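PDB 2BKM: truncated hemoglobin from geobacillus stearothermophilus from Geobacillus stearothermophilus, which binds haem and molecular oxygen, presumably at the haem iron, and so probably serves in oxygen storage or transport as a bacterial truncated globin. Local coordinates for residues L41-T44 and A45-K49; K49-L52 and T53-G57. All coordinates share one frame; numbering follows the deposited sequence.

Interaction 1: residues L41-T44 and A45-K49; sequences LTET and AHKQK. Unlike the reference sequence in segment 45-49: His46 (reference Arg). With HEM (protoporphyrin IX containing Fe), chain D.
Glu43 and Lys47, one helical turn apart, run side by side in the same direction and bring Glu43 OE2 to 3.4 Å from Lys47 NZ, a salt bridge whose hydrogen bond is weak. The ammonium has a closer partner in the haem: Lys47 NZ donates to propionate oxygen O1D over 2.8 Å, so one cation is shared between two carboxylates. Lys47 is extended beyond CG (chi2 174°), which carries NZ from the helix surface to the propionate, and CD lies against both oxygens of that group on the way. Were Lys47 an alanine, propionate O1D would probably lose this donor and Glu43 its charge partner.

The Glu43 end is the looser, solvent-facing part, with Glu43 and His46 both exposed; toward the porphyrin the packing is tight. Buried Thr44 gives its OG1 proton to the other propionate, at O2A, over a short 2.5 Å, while Gln48, bent at chi2 (68°), turns its amide over the porphyrin rim, OE1 lying 3.4 Å from haem CHD. Gln48 belongs to the pocket that holds the oxygen molecule. Beneath these side chains the first turn of the helix is closed by regular bonds, beginning with Ala45 N to Leu41 O at 2.9 Å, where Leu41 is the N-cap residue. Helix 42-55 rests here on helix 12-29, with Ala45 against Val20 and Tyr24, and Thr44 also touches Phe37 and Pro38 in a loop.

Interaction 2: residues K49-L52 and T53-G57; sequences KQFL and TQYLG. With HEM (protoporphyrin IX containing Fe), chain D.
Phe51 and Tyr55 meet one turn apart near the C-terminal end of a globin helix that closes in a Schellman motif, Gly57 taking positive phi (101°) and Gly57 N bonding back to Gln54 O. Phe51 can be followed outward from the backbone. Its CB lies 3.4 Å from the haem methyl CMD, and CG stays beside the same methyl. On one side of the ring CD1 is still near CMD; on the other, CD2 passes to the vinyl carbon CAC. CE2 lies 3.5 Å from CAC and equally close to Tyr55 CD2. At the far end CZ reaches Tyr55 CD2 at 3.4 Å, so a single ring bridges porphyrin edge and tyrosine.

The two rings are inclined at 42°, with centroids 5.2 Å apart, while Tyr55 CB sits over the Phe51 face in a CH-pi contact. With CG anti to the backbone N (chi1 -178°), Tyr55 also presents one ring face to the vinyl carbon CBC. Its hydroxyl is bonded to Thr116 of helix 104-120, and its ring makes a cation-pi contact with Arg112. Leu52 CD2 adds an apolar touch to the tyrosine ring.

On another side of the helix, Lys49 O is gripped twice by Thr53: the backbone N and, at 2.7 Å, the hydroxyl OG1 reach it from opposite faces of its carbonyl plane.

Read from the N terminus, interaction 1 opens helix 42-55 and interaction 2 finishes it. Neither closes a loop of any length, since each joins adjoining segments through residues about a turn apart; they follow in series, neither nested nor crossed, and share Lys49, whose ammonium forms a salt bridge with Glu13 on helix 12-29. Their centres lie 12 Å apart, yet both touch the same haem: 41-49 holds its propionates and reaches over the rim, whereas 49-57 packs against a methyl and a vinyl. The first half leans on helix 12-29, and the second adds helix 104-120 and helix 6-9, so one helix ties the cofactor to several parts of the globin fold.

Interaction 1: residues L41-T44 and A45-K49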
ATOM      1  N   LEU A  41       7.356   9.179  -8.795  1.00 14.45           N
ATOM      2  CA  LEU A  41       6.978   8.005  -8.023  1.00 14.07           C
ATOM      3  C   LEU A  41       7.438   6.712  -8.611  1.00 14.81           C
ATOM      4  O   LEU A  41       7.025   5.639  -8.166  1.00 14.05           O
ATOM      5  CB  LEU A  41       5.462   8.001  -7.851  1.00 13.56           C
ATOM      6  CG  LEU A  41       4.923   9.153  -6.987  1.00 13.19           C
ATOM      7  CD1 LEU A  41       3.444   9.346  -7.247  1.00 15.44           C
ATOM      8  CD2 LEU A  41       5.200   8.940  -5.511  1.00 15.71           C
ATOM      9  N   THR A  42       8.323   6.777  -9.596  1.00 14.49           N
ATOM     10  CA  THR A  42       8.801   5.560 -10.244  1.00 15.34           C
ATOM     11  C   THR A  42       9.411   4.598  -9.240  1.00 14.45           C
ATOM     12  O   THR A  42       9.055   3.440  -9.183  1.00 14.07           O
ATOM     13  CB  THR A  42       9.822   5.920 -11.361  1.00 15.54           C
ATOM     14  OG1 THR A  42       9.163   6.767 -12.296  1.00 18.56           O
ATOM     15  CG2 THR A  42      10.326   4.659 -12.094  1.00 18.28           C
ATOM     16  N   GLU A  43      10.348   5.073  -8.437  1.00 14.24           N
ATOM     17  CA  GLU A  43      11.023   4.200  -7.526  1.00 14.48           C
ATOM     18  C   GLU A  43      10.076   3.698  -6.440  1.00 12.89           C
ATOM     19  O   GLU A  43      10.117   2.533  -6.046  1.00 12.63           O
ATOM     20  CB  GLU A  43      12.183   4.942  -6.898  1.00 17.58           C
ATOM     21  CG  GLU A  43      13.047   4.108  -6.065  1.00 21.11           C
ATOM     22  CD  GLU A  43      14.174   4.930  -5.457  1.00 29.89           C
ATOM     23  OE1 GLU A  43      14.387   6.086  -5.906  1.00 32.53           O
ATOM     24  OE2 GLU A  43      14.832   4.436  -4.512  1.00 34.85           O
ATOM     25  N   THR A  44       9.199   4.595  -5.986  1.00 12.22           N
ATOM     26  CA  THR A  44       8.268   4.220  -4.936  1.00 10.96           C
ATOM     27  C   THR A  44       7.378   3.082  -5.407  1.00 10.46           C
ATOM     28  O   THR A  44       7.121   2.128  -4.674  1.00 10.33           O
ATOM     29  CB  THR A  44       7.370   5.413  -4.610  1.00 11.39           C
ATOM     30  OG1 THR A  44       8.199   6.549  -4.317  1.00 12.89           O
ATOM     31  CG2 THR A  44       6.493   5.081  -3.420  1.00 12.36           C
ATOM     32  N   ALA A  45       6.868   3.222  -6.625  1.00 10.00           N
ATOM     33  CA  ALA A  45       5.972   2.223  -7.168  1.00  8.98           C
ATOM     34  C   ALA A  45       6.696   0.903  -7.335  1.00  9.18           C
ATOM     35  O   ALA A  45       6.129  -0.158  -7.047  1.00  9.68           O
ATOM     36  CB  ALA A  45       5.426   2.679  -8.502  1.00  9.30           C
ATOM     37  N   HIS A  46       7.959   0.948  -7.760  1.00  9.90           N
ATOM     38  CA  HIS A  46       8.721  -0.270  -7.895  1.00 11.51           C
ATOM     39  C   HIS A  46       8.823  -0.973  -6.550  1.00 10.10           C
ATOM     40  O   HIS A  46       8.582  -2.153  -6.424  1.00 11.89           O
ATOM     41  CB  HIS A  46      10.111   0.082  -8.439  1.00 13.57           C
ATOM     42  CG  HIS A  46      11.100  -1.024  -8.356  1.00 17.52           C
ATOM     43  ND1 HIS A  46      10.997  -2.179  -9.101  1.00 20.40           N
ATOM     44  CD2 HIS A  46      12.241  -1.137  -7.636  1.00 19.79           C
ATOM     45  CE1 HIS A  46      12.030  -2.962  -8.836  1.00 21.99           C
ATOM     46  NE2 HIS A  46      12.793  -2.356  -7.943  1.00 21.95           N
ATOM     47  N   LYS A  47       9.143  -0.205  -5.524  1.00  9.11           N
ATOM     48  CA  LYS A  47       9.324  -0.791  -4.209  1.00 10.07           C
ATOM     49  C   LYS A  47       8.019  -1.333  -3.678  1.00  8.52           C
ATOM     50  O   LYS A  47       7.994  -2.365  -3.067  1.00  9.15           O
ATOM     51  CB  LYS A  47       9.824   0.263  -3.236  1.00 11.10           C
ATOM     52  CG  LYS A  47      11.282   0.652  -3.437  1.00 11.62           C
ATOM     53  CD  LYS A  47      11.634   1.819  -2.522  1.00 16.35           C
ATOM     54  CE  LYS A  47      13.122   2.102  -2.562  1.00 17.72           C
ATOM     55  NZ  LYS A  47      13.430   3.253  -1.658  1.00 22.08           N
ATOM     56  N   GLN A  48       6.927  -0.607  -3.912  1.00  8.44           N
ATOM     57  CA  GLN A  48       5.641  -1.064  -3.420  1.00  7.62           C
ATOM     58  C   GLN A  48       5.172  -2.321  -4.131  1.00  8.27           C
ATOM     59  O   GLN A  48       4.559  -3.184  -3.521  1.00  9.09           O
ATOM     60  CB  GLN A  48       4.611   0.037  -3.629  1.00  7.79           C
ATOM     61  CG  GLN A  48       3.264  -0.215  -2.943  1.00  7.54           C
ATOM     62  CD  GLN A  48       3.377  -0.157  -1.426  1.00  8.15           C
ATOM     63  OE1 GLN A  48       3.078   0.899  -0.829  1.00 12.11           O
ATOM     64  NE2 GLN A  48       3.829  -1.237  -0.800  1.00  6.10           N
ATOM     65  N   LYS A  49       5.426  -2.405  -5.427  1.00  8.72           N
ATOM     66  CA  LYS A  49       5.099  -3.647  -6.118  1.00 10.28           C
ATOM     67  C   LYS A  49       5.846  -4.820  -5.481  1.00  9.23           C
ATOM     68  O   LYS A  49       5.284  -5.882  -5.218  1.00 10.53           O
ATOM     69  CB  LYS A  49       5.434  -3.542  -7.589  1.00 11.45           C
ATOM     70  CG  LYS A  49       5.100  -4.830  -8.293  1.00 15.95           C
ATOM     71  CD  LYS A  49       5.022  -4.736  -9.789  1.00 23.78           C
ATOM     72  CE  LYS A  49       3.969  -5.723 -10.337  1.00 24.58           C
ATOM     73  NZ  LYS A  49       3.756  -7.110  -9.718  1.00 24.55           N
TER
HETATM   74  CHA HEM D 202       7.545   4.438   1.581  1.00 11.22           C
HETATM   75  CHB HEM D 202       4.025   7.393   3.014  1.00 10.41           C
HETATM   76  CHC HEM D 202       1.536   3.520   4.532  1.00  7.96           C
HETATM   77  CHD HEM D 202       4.578   0.658   2.164  1.00  9.12           C
HETATM   78  C1A HEM D 202       6.766   5.536   1.812  1.00  9.29           C
HETATM   79  C2A HEM D 202       7.187   6.887   1.510  1.00  9.11           C
HETATM   80  C3A HEM D 202       6.212   7.702   1.908  1.00 10.69           C
HETATM   81  C4A HEM D 202       5.162   6.894   2.473  1.00  9.88           C
HETATM   82  CMA HEM D 202       6.197   9.236   1.777  1.00 11.63           C
HETATM   83  CAA HEM D 202       8.508   7.280   0.825  1.00 12.84           C
HETATM   84  CBA HEM D 202       8.454   6.864  -0.633  1.00 16.61           C
HETATM   85  CGA HEM D 202       9.808   6.874  -1.315  1.00 20.92           C
HETATM   86  O1A HEM D 202      10.842   7.332  -0.725  1.00 19.66           O
HETATM   87  O2A HEM D 202       9.887   6.384  -2.471  1.00 19.94           O
HETATM   88  C1B HEM D 202       3.080   6.593   3.588  1.00  7.84           C
HETATM   89  C2B HEM D 202       1.907   7.067   4.293  1.00  8.48           C
HETATM   90  C3B HEM D 202       1.250   5.998   4.731  1.00  8.92           C
HETATM   91  C4B HEM D 202       1.937   4.796   4.325  1.00  9.34           C
HETATM   92  CMB HEM D 202       1.482   8.541   4.469  1.00 10.46           C
HETATM   93  CAB HEM D 202      -0.052   6.034   5.516  1.00  9.59           C
HETATM   94  CBB HEM D 202      -0.365   5.114   6.437  1.00 14.33           C
HETATM   95  C1C HEM D 202       2.091   2.402   3.947  1.00  8.60           C
HETATM   96  C2C HEM D 202       1.501   1.086   3.914  1.00  6.73           C
HETATM   97  C3C HEM D 202       2.383   0.323   3.254  1.00  8.67           C
HETATM   98  C4C HEM D 202       3.507   1.132   2.855  1.00  8.04           C
HETATM   99  CMC HEM D 202       0.133   0.660   4.524  1.00 11.42           C
HETATM  100  CAC HEM D 202       2.284  -1.160   2.864  1.00  9.21           C
HETATM  101  CBC HEM D 202       1.339  -1.999   3.263  1.00 13.89           C
HETATM  102  C1D HEM D 202       5.660   1.410   1.833  1.00  7.93           C
HETATM  103  C2D HEM D 202       6.861   0.863   1.252  1.00 10.08           C
HETATM  104  C3D HEM D 202       7.770   2.027   1.092  1.00 10.45           C
HETATM  105  C4D HEM D 202       7.059   3.163   1.622  1.00  9.36           C
HETATM  106  CMD HEM D 202       7.112  -0.597   0.853  1.00 10.70           C
HETATM  107  CAD HEM D 202       9.172   2.000   0.514  1.00 11.45           C
HETATM  108  CBD HEM D 202      10.190   1.933   1.660  1.00 12.73           C
HETATM  109  CGD HEM D 202      11.554   2.062   1.025  1.00 16.48           C
HETATM  110  O1D HEM D 202      11.999   3.212   0.698  1.00 18.36           O
HETATM  111  O2D HEM D 202      12.156   0.980   0.788  1.00 17.80           O
HETATM  112  NA  HEM D 202       5.522   5.588   2.405  1.00  9.44           N
HETATM  113  NB  HEM D 202       3.052   5.214   3.642  1.00  7.34           N
HETATM  114  NC  HEM D 202       3.291   2.403   3.277  1.00  8.67           N
HETATM  115  ND  HEM D 202       5.816   2.770   2.028  1.00  8.68           N
HETATM  116 FE   HEM D 202       4.431   3.987   2.855  1.00  9.08          FE

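Interaction 2: residues K49-L52 and T53-G57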
ATOM      1  N   LYS A  49       5.426  -2.405  -5.427  1.00  8.72           N
ATOM      2  CA  LYS A  49       5.099  -3.647  -6.118  1.00 10.28           C
ATOM      3  C   LYS A  49       5.846  -4.820  -5.481  1.00  9.23           C
ATOM      4  O   LYS A  49       5.284  -5.882  -5.218  1.00 10.53           O
ATOM      5  CB  LYS A  49       5.434  -3.542  -7.589  1.00 11.45           C
ATOM      6  CG  LYS A  49       5.100  -4.830  -8.293  1.00 15.95           C
ATOM      7  CD  LYS A  49       5.022  -4.736  -9.789  1.00 23.78           C
ATOM      8  CE  LYS A  49       3.969  -5.723 -10.337  1.00 24.58           C
ATOM      9  NZ  LYS A  49       3.756  -7.110  -9.718  1.00 24.55           N
ATOM     10  N   GLN A  50       7.142  -4.612  -5.212  1.00  9.06           N
ATOM     11  CA  GLN A  50       7.926  -5.658  -4.550  1.00  9.63           C
ATOM     12  C   GLN A  50       7.402  -5.967  -3.157  1.00  9.67           C
ATOM     13  O   GLN A  50       7.223  -7.123  -2.779  1.00  9.85           O
ATOM     14  CB  GLN A  50       9.392  -5.233  -4.443  1.00 10.48           C
ATOM     15  CG  GLN A  50      10.048  -5.108  -5.788  1.00 12.01           C
ATOM     16  CD  GLN A  50      11.431  -4.573  -5.658  1.00 14.40           C
ATOM     17  OE1 GLN A  50      11.671  -3.621  -4.928  1.00 15.41           O
ATOM     18  NE2 GLN A  50      12.358  -5.198  -6.342  1.00 18.79           N
ATOM     19  N   PHE A  51       7.092  -4.911  -2.399  1.00  9.18           N
ATOM     20  CA  PHE A  51       6.633  -5.106  -1.055  1.00  8.21           C
ATOM     21  C   PHE A  51       5.296  -5.841  -0.991  1.00  8.05           C
ATOM     22  O   PHE A  51       5.153  -6.769  -0.233  1.00  9.20           O
ATOM     23  CB  PHE A  51       6.524  -3.782  -0.299  1.00  7.73           C
ATOM     24  CG  PHE A  51       6.025  -3.985   1.074  1.00  8.91           C
ATOM     25  CD1 PHE A  51       6.871  -4.523   2.025  1.00 10.04           C
ATOM     26  CD2 PHE A  51       4.667  -3.767   1.402  1.00  7.39           C
ATOM     27  CE1 PHE A  51       6.383  -4.817   3.329  1.00 11.37           C
ATOM     28  CE2 PHE A  51       4.176  -4.041   2.660  1.00  9.19           C
ATOM     29  CZ  PHE A  51       5.009  -4.579   3.643  1.00 11.36           C
ATOM     30  N   LEU A  52       4.338  -5.384  -1.788  1.00  8.75           N
ATOM     31  CA  LEU A  52       3.013  -5.962  -1.696  1.00  8.07           C
ATOM     32  C   LEU A  52       3.049  -7.422  -2.150  1.00  7.81           C
ATOM     33  O   LEU A  52       2.371  -8.264  -1.579  1.00  8.77           O
ATOM     34  CB  LEU A  52       2.025  -5.172  -2.541  1.00  8.89           C
ATOM     35  CG  LEU A  52       1.683  -3.782  -1.970  1.00  7.74           C
ATOM     36  CD1 LEU A  52       0.787  -3.095  -2.944  1.00  9.73           C
ATOM     37  CD2 LEU A  52       1.036  -3.919  -0.594  1.00  9.07           C
ATOM     38  N   THR A  53       3.923  -7.725  -3.111  1.00  8.34           N
ATOM     39  CA  THR A  53       4.092  -9.113  -3.537  1.00  9.61           C
ATOM     40  C   THR A  53       4.482  -9.978  -2.345  1.00  9.76           C
ATOM     41  O   THR A  53       3.866 -10.993  -2.060  1.00 10.90           O
ATOM     42  CB  THR A  53       5.169  -9.161  -4.654  1.00  9.42           C
ATOM     43  OG1 THR A  53       4.649  -8.475  -5.800  1.00 11.70           O
ATOM     44  CG2 THR A  53       5.498 -10.627  -4.981  1.00 11.51           C
ATOM     45  N   GLN A  54       5.499  -9.537  -1.624  1.00 10.24           N
ATOM     46  CA  GLN A  54       5.971 -10.266  -0.473  1.00 10.57           C
ATOM     47  C   GLN A  54       4.951 -10.274   0.653  1.00 10.99           C
ATOM     48  O   GLN A  54       4.721 -11.285   1.271  1.00 11.63           O
ATOM     49  CB  GLN A  54       7.298  -9.612  -0.087  1.00 12.94           C
ATOM     50  CG  GLN A  54       7.948 -10.012   1.182  1.00 15.33           C
ATOM     51  CD  GLN A  54       9.277  -9.316   1.297  1.00 15.70           C
ATOM     52  OE1 GLN A  54       9.970  -9.103   0.304  1.00 12.80           O
ATOM     53  NE2 GLN A  54       9.644  -8.951   2.514  1.00 18.89           N
ATOM     54  N   TYR A  55       4.336  -9.123   0.889  1.00  9.93           N
ATOM     55  CA  TYR A  55       3.364  -8.969   1.937  1.00  9.91           C
ATOM     56  C   TYR A  55       2.201  -9.908   1.762  1.00 10.31           C
ATOM     57  O   TYR A  55       1.641 -10.378   2.747  1.00 11.63           O
ATOM     58  CB  TYR A  55       2.854  -7.564   1.789  1.00  9.41           C
ATOM     59  CG  TYR A  55       1.844  -7.019   2.756  1.00  7.94           C
ATOM     60  CD1 TYR A  55       0.508  -6.869   2.375  1.00  7.79           C
ATOM     61  CD2 TYR A  55       2.235  -6.572   3.999  1.00  8.60           C
ATOM     62  CE1 TYR A  55      -0.387  -6.250   3.177  1.00  8.52           C
ATOM     63  CE2 TYR A  55       1.327  -5.929   4.836  1.00  8.19           C
ATOM     64  CZ  TYR A  55       0.017  -5.783   4.406  1.00  8.40           C
ATOM     65  OH  TYR A  55      -0.870  -5.148   5.224  1.00  7.04           O
ATOM     66  N   LEU A  56       1.852 -10.185   0.506  1.00  8.85           N
ATOM     67  CA  LEU A  56       0.704 -11.039   0.218  1.00 10.62           C
ATOM     68  C   LEU A  56       1.043 -12.506   0.209  1.00 10.61           C
ATOM     69  O   LEU A  56       0.170 -13.329  -0.075  1.00 10.51           O
ATOM     70  CB  LEU A  56       0.109 -10.628  -1.113  1.00 10.79           C
ATOM     71  CG  LEU A  56      -0.681  -9.313  -1.223  1.00 11.83           C
ATOM     72  CD1 LEU A  56      -0.653  -8.871  -2.632  1.00 11.34           C
ATOM     73  CD2 LEU A  56      -2.096  -9.598  -0.872  1.00 16.82           C
ATOM     74  N   GLY A  57       2.326 -12.833   0.398  1.00 12.01           N
ATOM     75  CA  GLY A  57       2.726 -14.245   0.417  1.00 12.05           C
ATOM     76  C   GLY A  57       3.352 -14.676  -0.898  1.00 13.80           C
ATOM     77  O   GLY A  57       3.604 -15.866  -1.125  1.00 14.38           O
TER
HETATM   78  CHA HEM D 202       7.545   4.438   1.581  1.00 11.22           C
HETATM   79  CHB HEM D 202       4.025   7.393   3.014  1.00 10.41           C
HETATM   80  CHC HEM D 202       1.536   3.520   4.532  1.00  7.96           C
HETATM   81  CHD HEM D 202       4.578   0.658   2.164  1.00  9.12           C
HETATM   82  C1A HEM D 202       6.766   5.536   1.812  1.00  9.29           C
HETATM   83  C2A HEM D 202       7.187   6.887   1.510  1.00  9.11           C
HETATM   84  C3A HEM D 202       6.212   7.702   1.908  1.00 10.69           C
HETATM   85  C4A HEM D 202       5.162   6.894   2.473  1.00  9.88           C
HETATM   86  CMA HEM D 202       6.197   9.236   1.777  1.00 11.63           C
HETATM   87  CAA HEM D 202       8.508   7.280   0.825  1.00 12.84           C
HETATM   88  CBA HEM D 202       8.454   6.864  -0.633  1.00 16.61           C
HETATM   89  CGA HEM D 202       9.808   6.874  -1.315  1.00 20.92           C
HETATM   90  O1A HEM D 202      10.842   7.332  -0.725  1.00 19.66           O
HETATM   91  O2A HEM D 202       9.887   6.384  -2.471  1.00 19.94           O
HETATM   92  C1B HEM D 202       3.080   6.593   3.588  1.00  7.84           C
HETATM   93  C2B HEM D 202       1.907   7.067   4.293  1.00  8.48           C
HETATM   94  C3B HEM D 202       1.250   5.998   4.731  1.00  8.92           C
HETATM   95  C4B HEM D 202       1.937   4.796   4.325  1.00  9.34           C
HETATM   96  CMB HEM D 202       1.482   8.541   4.469  1.00 10.46           C
HETATM   97  CAB HEM D 202      -0.052   6.034   5.516  1.00  9.59           C
HETATM   98  CBB HEM D 202      -0.365   5.114   6.437  1.00 14.33           C
HETATM   99  C1C HEM D 202       2.091   2.402   3.947  1.00  8.60           C
HETATM  100  C2C HEM D 202       1.501   1.086   3.914  1.00  6.73           C
HETATM  101  C3C HEM D 202       2.383   0.323   3.254  1.00  8.67           C
HETATM  102  C4C HEM D 202       3.507   1.132   2.855  1.00  8.04           C
HETATM  103  CMC HEM D 202       0.133   0.660   4.524  1.00 11.42           C
HETATM  104  CAC HEM D 202       2.284  -1.160   2.864  1.00  9.21           C
HETATM  105  CBC HEM D 202       1.339  -1.999   3.263  1.00 13.89           C
HETATM  106  C1D HEM D 202       5.660   1.410   1.833  1.00  7.93           C
HETATM  107  C2D HEM D 202       6.861   0.863   1.252  1.00 10.08           C
HETATM  108  C3D HEM D 202       7.770   2.027   1.092  1.00 10.45           C
HETATM  109  C4D HEM D 202       7.059   3.163   1.622  1.00  9.36           C
HETATM  110  CMD HEM D 202       7.112  -0.597   0.853  1.00 10.70           C
HETATM  111  CAD HEM D 202       9.172   2.000   0.514  1.00 11.45           C
HETATM  112  CBD HEM D 202      10.190   1.933   1.660  1.00 12.73           C
HETATM  113  CGD HEM D 202      11.554   2.062   1.025  1.00 16.48           C
HETATM  114  O1D HEM D 202      11.999   3.212   0.698  1.00 18.36           O
HETATM  115  O2D HEM D 202      12.156   0.980   0.788  1.00 17.80           O
HETATM  116  NA  HEM D 202       5.522   5.588   2.405  1.00  9.44           N
HETATM  117  NB  HEM D 202       3.052   5.214   3.642  1.00  7.34           N
HETATM  118  NC  HEM D 202       3.291   2.403   3.277  1.00  8.67           N
HETATM  119  ND  HEM D 202       5.816   2.770   2.028  1.00  8.68           N
HETATM  120 FE   HEM D 202       4.431   3.987   2.855  1.00  9.08          FE